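Local coordinates for protein probable endonuclease 4 (Thermotoga maritima, PDB 4HNO) that probably cleaves DNA at apurinic or apyrimidinic sites during base excision repair, using a cluster of metal ions held by a TIM barrel, at residues A[134-139]-A[168-173]; A[141-146]-A[173-178]. One frame throughout, in Å; residues are numbered along the deposited sequence.

Contact 1. Residues A[134-139]-A[168-173]; sequences EVLNNT and DLVDQR
Val170 opens the contact from the loop that follows helix 160-169: its CG1 lies 3.7 Å from Leu136 CD1, the two side chains crossing at about a right angle. With CG1 anti to the backbone N (chi1 169°), this branch is the one laid against Leu136, at the last turn of helix 121-136. Next, Asp171 takes a bond from Asn137 ND2 on OD2 (2.9 Å), using the anti lone pair, the one turned away from OD1. Amide and carboxylate are nearly coplanar, 10° apart, and the bond is close to straight. Gln172 then binds the other end of the same asparagine amide. Gln172 NE2 donates in the plane of the carbonyl to a lone pair of Asn137 OD1 at 2.9 Å, and a water bridges that oxygen to the backbone N of Gln172. With both ends of its amide engaged, Asn137 is fixed in rotation although it lies at the surface, in the type I beta turn from Leu136 to Thr139. The contact joins the C-terminal end of helix 121-136, and the turn after it, to the loop that follows helix 160-169. Beneath, Leu136 and Val170 both rest on Val176 of strand 176-181, and Leu136 also touches Ile144 of strand 143-147.

Contact 2. Residues A[141-146]-A[173-178]; sequences GVVILL and RDRVAI
Leu145 and Ala177 sit side by side on one face of two neighbouring parallel strands of the TIM barrel, 143-147 and 176-181, with Leu145 CD2 3.5 Å from Ala177 CB. Val143 reaches the same methyl with CG1, so the small alanine is touched by both larger side chains. Lys215 and Met216 of the next strand, 214-222, also touch Leu145 on this face, and the leucine side chain is about 9 Å from a bound zinc ion. Ile144, Leu146, Val176 and Ile178 point to the other face, where Leu132, Val135 and Leu136 of helix 121-136 pack on Ile144. There the Leu146 and Val176 side chains cross at a slant, Leu146 CD1 lying 3.7 Å from Val176 CG1. The valine torsion, with CG1 anti to the backbone N (chi1 180°), puts that branch and not CG2 against the leucine.

The backbone ladder fixes this pairing: Ile144 N bonds to Arg175 O, Ala177 N to Ile144 O, and Leu146 N to Ala177 O at 2.8 Å. The short strand segments make an angle of 39°, in keeping with the twist of a barrel wall.

Just before strand 176-181, Arg175 reaches across to the loop that leads into strand 143-147. Its chain bends at CG-CD (chi3 62°), bringing the guanidinium side-on to one carbonyl, while Gly141 N lies over one of its faces. Val142 O takes both bonds: Arg175 NE, at 2.9 Å, comes from above the carbonyl plane, whereas Arg175 NH1, at 3.1 Å, lies in that plane on a lone pair.

In the fold
Contacts 1 and 2 lie about 9 Å apart, centre to centre, on the same side of the chain's centre, and their ranges overlap at Arg173. Their segments alternate along the chain: 134-139, 141-146, 168-173, then 173-178. Helix 121-136 leads into strand 143-147 and helix 160-169 into strand 176-181, so contact 1 lies where the two helices run out into loops, and contact 2 pairs the strands that those loops lead into. Arg175 ties the two layers: its NH2 bonds to Leu136 O at 2.9 Å and its NH1 to Thr139 OG1. Contact 2 lies on barrel strands that run on to the metal ligands Glu147 and Asp181, while contact 1 lies away from the annotated sites.

Contact 1. Residues A[134-139]-A[168-173]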
loop_
_atom_site.group_PDB
_atom_site.type_symbol
_atom_site.label_atom_id
_atom_site.label_comp_id
_atom_site.label_asym_id
_atom_site.label_seq_id
_atom_site.Cartn_x
_atom_site.Cartn_y
_atom_site.Cartn_z
ATOM N N GLU A 134 -11.216 -5.363 16.452
ATOM C CA GLU A 134 -10.733 -4.779 17.691
ATOM C C GLU A 134 -10.097 -3.417 17.432
ATOM O O GLU A 134 -10.266 -2.486 18.222
ATOM C CB GLU A 134 -9.732 -5.695 18.389
ATOM C CG GLU A 134 -10.363 -6.906 18.963
ATOM C CD GLU A 134 -11.538 -6.558 19.859
ATOM O OE1 GLU A 134 -11.342 -5.764 20.807
ATOM O OE2 GLU A 134 -12.666 -7.037 19.597
ATOM N N VAL A 135 -9.369 -3.278 16.335
ATOM C CA VAL A 135 -8.738 -2.004 16.025
ATOM C C VAL A 135 -9.769 -0.959 15.610
ATOM O O VAL A 135 -9.807 0.149 16.157
ATOM C CB VAL A 135 -7.666 -2.182 14.952
ATOM C CG1 VAL A 135 -7.105 -0.856 14.489
ATOM C CG2 VAL A 135 -6.552 -3.108 15.458
ATOM N N LEU A 136 -10.592 -1.299 14.623
ATOM C CA LEU A 136 -11.537 -0.326 14.081
ATOM C C LEU A 136 -12.582 0.069 15.113
ATOM O O LEU A 136 -12.977 1.230 15.176
ATOM C CB LEU A 136 -12.176 -0.871 12.813
ATOM C CG LEU A 136 -11.207 -1.012 11.637
ATOM C CD1 LEU A 136 -11.901 -1.757 10.514
ATOM C CD2 LEU A 136 -10.673 0.328 11.162
ATOM N N ASN A 137 -13.052 -0.886 15.912
ATOM C CA ASN A 137 -14.105 -0.600 16.863
ATOM C C ASN A 137 -13.617 0.162 18.083
ATOM O O ASN A 137 -14.429 0.514 18.937
ATOM C CB ASN A 137 -14.830 -1.883 17.302
ATOM C CG ASN A 137 -15.633 -2.543 16.181
ATOM O OD1 ASN A 137 -16.031 -1.915 15.190
ATOM N ND2 ASN A 137 -15.922 -3.817 16.359
ATOM N N ASN A 138 -12.322 0.453 18.158
ATOM C CA ASN A 138 -11.742 1.216 19.251
ATOM C C ASN A 138 -10.967 2.439 18.768
ATOM O O ASN A 138 -10.212 3.029 19.529
ATOM C CB ASN A 138 -10.873 0.320 20.134
ATOM C CG ASN A 138 -11.703 -0.620 20.945
ATOM O OD1 ASN A 138 -12.360 -0.207 21.900
ATOM N ND2 ASN A 138 -11.720 -1.874 20.560
ATOM N N THR A 139 -11.199 2.827 17.511
ATOM C CA THR A 139 -10.588 3.999 16.916
ATOM C C THR A 139 -11.633 4.655 16.006
ATOM O O THR A 139 -12.678 4.075 15.731
ATOM C CB THR A 139 -9.365 3.643 16.075
ATOM O OG1 THR A 139 -9.742 2.761 15.022
ATOM C CG2 THR A 139 -8.240 3.033 16.908
ATOM N N ASP A 168 -15.453 -8.272 3.813
ATOM C CA ASP A 168 -16.888 -8.446 3.896
ATOM C C ASP A 168 -17.340 -8.925 5.286
ATOM O O ASP A 168 -18.509 -8.790 5.625
ATOM C CB ASP A 168 -17.375 -9.375 2.793
ATOM C CG ASP A 168 -17.391 -8.707 1.419
ATOM O OD1 ASP A 168 -17.088 -7.494 1.325
ATOM O OD2 ASP A 168 -17.712 -9.408 0.440
ATOM N N LEU A 169 -16.418 -9.428 6.098
ATOM C CA LEU A 169 -16.739 -9.865 7.449
ATOM C C LEU A 169 -16.504 -8.798 8.515
ATOM O O LEU A 169 -16.974 -8.970 9.628
ATOM C CB LEU A 169 -15.922 -11.111 7.812
ATOM C CG LEU A 169 -16.367 -12.403 7.125
ATOM C CD1 LEU A 169 -15.280 -13.455 7.246
ATOM C CD2 LEU A 169 -17.669 -12.907 7.738
ATOM N N VAL A 170 -15.763 -7.740 8.216
ATOM C CA VAL A 170 -15.425 -6.726 9.213
ATOM C C VAL A 170 -16.631 -5.846 9.519
ATOM O O VAL A 170 -17.381 -5.469 8.616
ATOM C CB VAL A 170 -14.232 -5.888 8.695
ATOM C CG1 VAL A 170 -13.962 -4.642 9.522
ATOM C CG2 VAL A 170 -12.986 -6.747 8.642
ATOM N N ASP A 171 -16.803 -5.482 10.784
ATOM C CA ASP A 171 -17.970 -4.694 11.176
ATOM C C ASP A 171 -17.988 -3.337 10.457
ATOM O O ASP A 171 -18.994 -2.930 9.855
ATOM C CB ASP A 171 -17.977 -4.434 12.684
ATOM C CG ASP A 171 -18.087 -5.657 13.547
ATOM O OD1 ASP A 171 -18.638 -6.662 13.103
ATOM O OD2 ASP A 171 -17.650 -5.559 14.727
ATOM N N GLN A 172 -16.868 -2.640 10.477
ATOM C CA GLN A 172 -16.757 -1.299 9.891
ATOM C C GLN A 172 -16.120 -1.388 8.515
ATOM O O GLN A 172 -15.037 -0.870 8.259
ATOM C CB GLN A 172 -16.000 -0.350 10.813
ATOM C CG GLN A 172 -16.769 -0.107 12.097
ATOM C CD GLN A 172 -16.230 1.031 12.918
ATOM O OE1 GLN A 172 -16.013 2.142 12.412
ATOM N NE2 GLN A 172 -15.994 0.788 14.185
ATOM N N ARG A 173 -16.838 -2.028 7.597
ATOM C CA ARG A 173 -16.294 -2.258 6.280
ATOM C C ARG A 173 -16.085 -0.963 5.499
ATOM O O ARG A 173 -15.250 -0.948 4.578
ATOM C CB ARG A 173 -17.096 -3.277 5.515
ATOM C CG ARG A 173 -18.482 -2.910 5.288
ATOM C CD ARG A 173 -19.224 -4.041 4.611
ATOM N NE ARG A 173 -20.612 -3.651 4.471
ATOM C CZ ARG A 173 -21.556 -3.863 5.378
ATOM N NH1 ARG A 173 -21.300 -4.495 6.511
ATOM N NH2 ARG A 173 -22.779 -3.426 5.152
HETATM O O HOH W 1 -14.893 -3.147 12.611
#

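Contact 2. Residues A[141-146]-A[173-178]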
loop_
_atom_site.group_PDB
_atom_site.type_symbol
_atom_site.label_atom_id
_atom_site.label_comp_id
_atom_site.label_asym_id
_atom_site.label_seq_id
_atom_site.Cartn_x
_atom_site.Cartn_y
_atom_site.Cartn_z
ATOM N N GLY A 141 -11.988 7.209 12.234
ATOM C CA GLY A 141 -11.539 8.053 11.146
ATOM C C GLY A 141 -10.714 7.294 10.124
ATOM O O GLY A 141 -11.041 7.181 8.949
ATOM N N VAL A 142 -9.585 6.770 10.572
ATOM C CA VAL A 142 -8.594 6.184 9.701
ATOM C C VAL A 142 -9.189 4.962 9.014
ATOM O O VAL A 142 -9.878 4.154 9.644
ATOM C CB VAL A 142 -7.325 5.810 10.507
ATOM C CG1 VAL A 142 -6.310 5.078 9.644
ATOM C CG2 VAL A 142 -6.695 7.048 11.115
ATOM N N VAL A 143 -8.895 4.841 7.728
ATOM C CA VAL A 143 -9.278 3.707 6.907
ATOM C C VAL A 143 -8.078 2.789 6.756
ATOM O O VAL A 143 -6.986 3.247 6.429
ATOM C CB VAL A 143 -9.754 4.221 5.528
ATOM C CG1 VAL A 143 -9.965 3.081 4.535
ATOM C CG2 VAL A 143 -11.038 5.045 5.688
ATOM N N ILE A 144 -8.294 1.501 7.014
ATOM C CA ILE A 144 -7.266 0.496 6.814
ATOM C C ILE A 144 -7.345 -0.009 5.383
ATOM O O ILE A 144 -8.424 -0.374 4.900
ATOM C CB ILE A 144 -7.406 -0.632 7.831
ATOM C CG1 ILE A 144 -7.075 -0.055 9.222
ATOM C CG2 ILE A 144 -6.488 -1.795 7.479
ATOM C CD1 ILE A 144 -7.252 -0.970 10.390
ATOM N N LEU A 145 -6.203 -0.019 4.706
ATOM C CA LEU A 145 -6.101 -0.562 3.353
ATOM C C LEU A 145 -5.495 -1.956 3.450
ATOM O O LEU A 145 -4.447 -2.135 4.066
ATOM C CB LEU A 145 -5.228 0.316 2.465
ATOM C CG LEU A 145 -5.663 1.775 2.389
ATOM C CD1 LEU A 145 -4.729 2.568 1.486
ATOM C CD2 LEU A 145 -7.098 1.891 1.914
ATOM N N LEU A 146 -6.155 -2.927 2.826
ATOM C CA LEU A 146 -5.606 -4.262 2.688
ATOM C C LEU A 146 -4.856 -4.322 1.368
ATOM O O LEU A 146 -5.435 -4.045 0.314
ATOM C CB LEU A 146 -6.700 -5.314 2.679
ATOM C CG LEU A 146 -7.655 -5.303 3.852
ATOM C CD1 LEU A 146 -8.724 -6.366 3.666
ATOM C CD2 LEU A 146 -6.925 -5.486 5.171
ATOM N N ARG A 173 -16.838 -2.028 7.597
ATOM C CA ARG A 173 -16.294 -2.258 6.280
ATOM C C ARG A 173 -16.085 -0.963 5.499
ATOM O O ARG A 173 -15.250 -0.948 4.578
ATOM C CB ARG A 173 -17.096 -3.277 5.515
ATOM C CG ARG A 173 -18.482 -2.910 5.288
ATOM C CD ARG A 173 -19.224 -4.041 4.611
ATOM N NE ARG A 173 -20.612 -3.651 4.471
ATOM C CZ ARG A 173 -21.556 -3.863 5.378
ATOM N NH1 ARG A 173 -21.300 -4.495 6.511
ATOM N NH2 ARG A 173 -22.779 -3.426 5.152
ATOM N N ASP A 174 -16.756 0.128 5.843
ATOM C CA ASP A 174 -16.466 1.388 5.177
ATOM C C ASP A 174 -15.073 1.925 5.539
ATOM O O ASP A 174 -14.542 2.805 4.857
ATOM C CB ASP A 174 -17.512 2.470 5.510
ATOM C CG ASP A 174 -18.884 2.190 4.943
ATOM O OD1 ASP A 174 -19.017 1.281 4.116
ATOM O OD2 ASP A 174 -19.838 2.904 5.308
ATOM N N ARG A 175 -14.480 1.392 6.608
ATOM C CA ARG A 175 -13.120 1.744 6.993
ATOM C C ARG A 175 -12.115 0.669 6.602
ATOM O O ARG A 175 -11.006 0.648 7.124
ATOM C CB ARG A 175 -13.055 2.090 8.468
ATOM C CG ARG A 175 -13.751 3.404 8.782
ATOM C CD ARG A 175 -13.827 3.669 10.265
ATOM N NE ARG A 175 -12.493 3.788 10.829
ATOM C CZ ARG A 175 -12.175 3.512 12.088
ATOM N NH1 ARG A 175 -10.926 3.691 12.483
ATOM N NH2 ARG A 175 -13.093 3.077 12.938
ATOM N N VAL A 176 -12.472 -0.140 5.601
ATOM C CA VAL A 176 -11.528 -1.070 4.986
ATOM C C VAL A 176 -11.585 -0.822 3.483
ATOM O O VAL A 176 -12.660 -0.874 2.865
ATOM C CB VAL A 176 -11.878 -2.522 5.297
ATOM C CG1 VAL A 176 -10.880 -3.470 4.634
ATOM C CG2 VAL A 176 -11.904 -2.757 6.794
ATOM N N ALA A 177 -10.429 -0.594 2.883
ATOM C CA ALA A 177 -10.342 -0.435 1.438
ATOM C C ALA A 177 -9.095 -1.188 0.958
ATOM O O ALA A 177 -8.589 -2.033 1.702
ATOM C CB ALA A 177 -10.427 1.034 1.030
ATOM N N ILE A 178 -8.649 -0.942 -0.265
ATOM C CA ILE A 178 -7.710 -1.819 -0.931
ATOM C C ILE A 178 -6.548 -1.038 -1.531
ATOM O O ILE A 178 -6.714 0.048 -2.096
ATOM C CB ILE A 178 -8.469 -2.607 -2.044
ATOM C CG1 ILE A 178 -9.660 -3.394 -1.485
ATOM C CG2 ILE A 178 -7.543 -3.485 -2.873
ATOM C CD1 ILE A 178 -9.283 -4.493 -0.544
#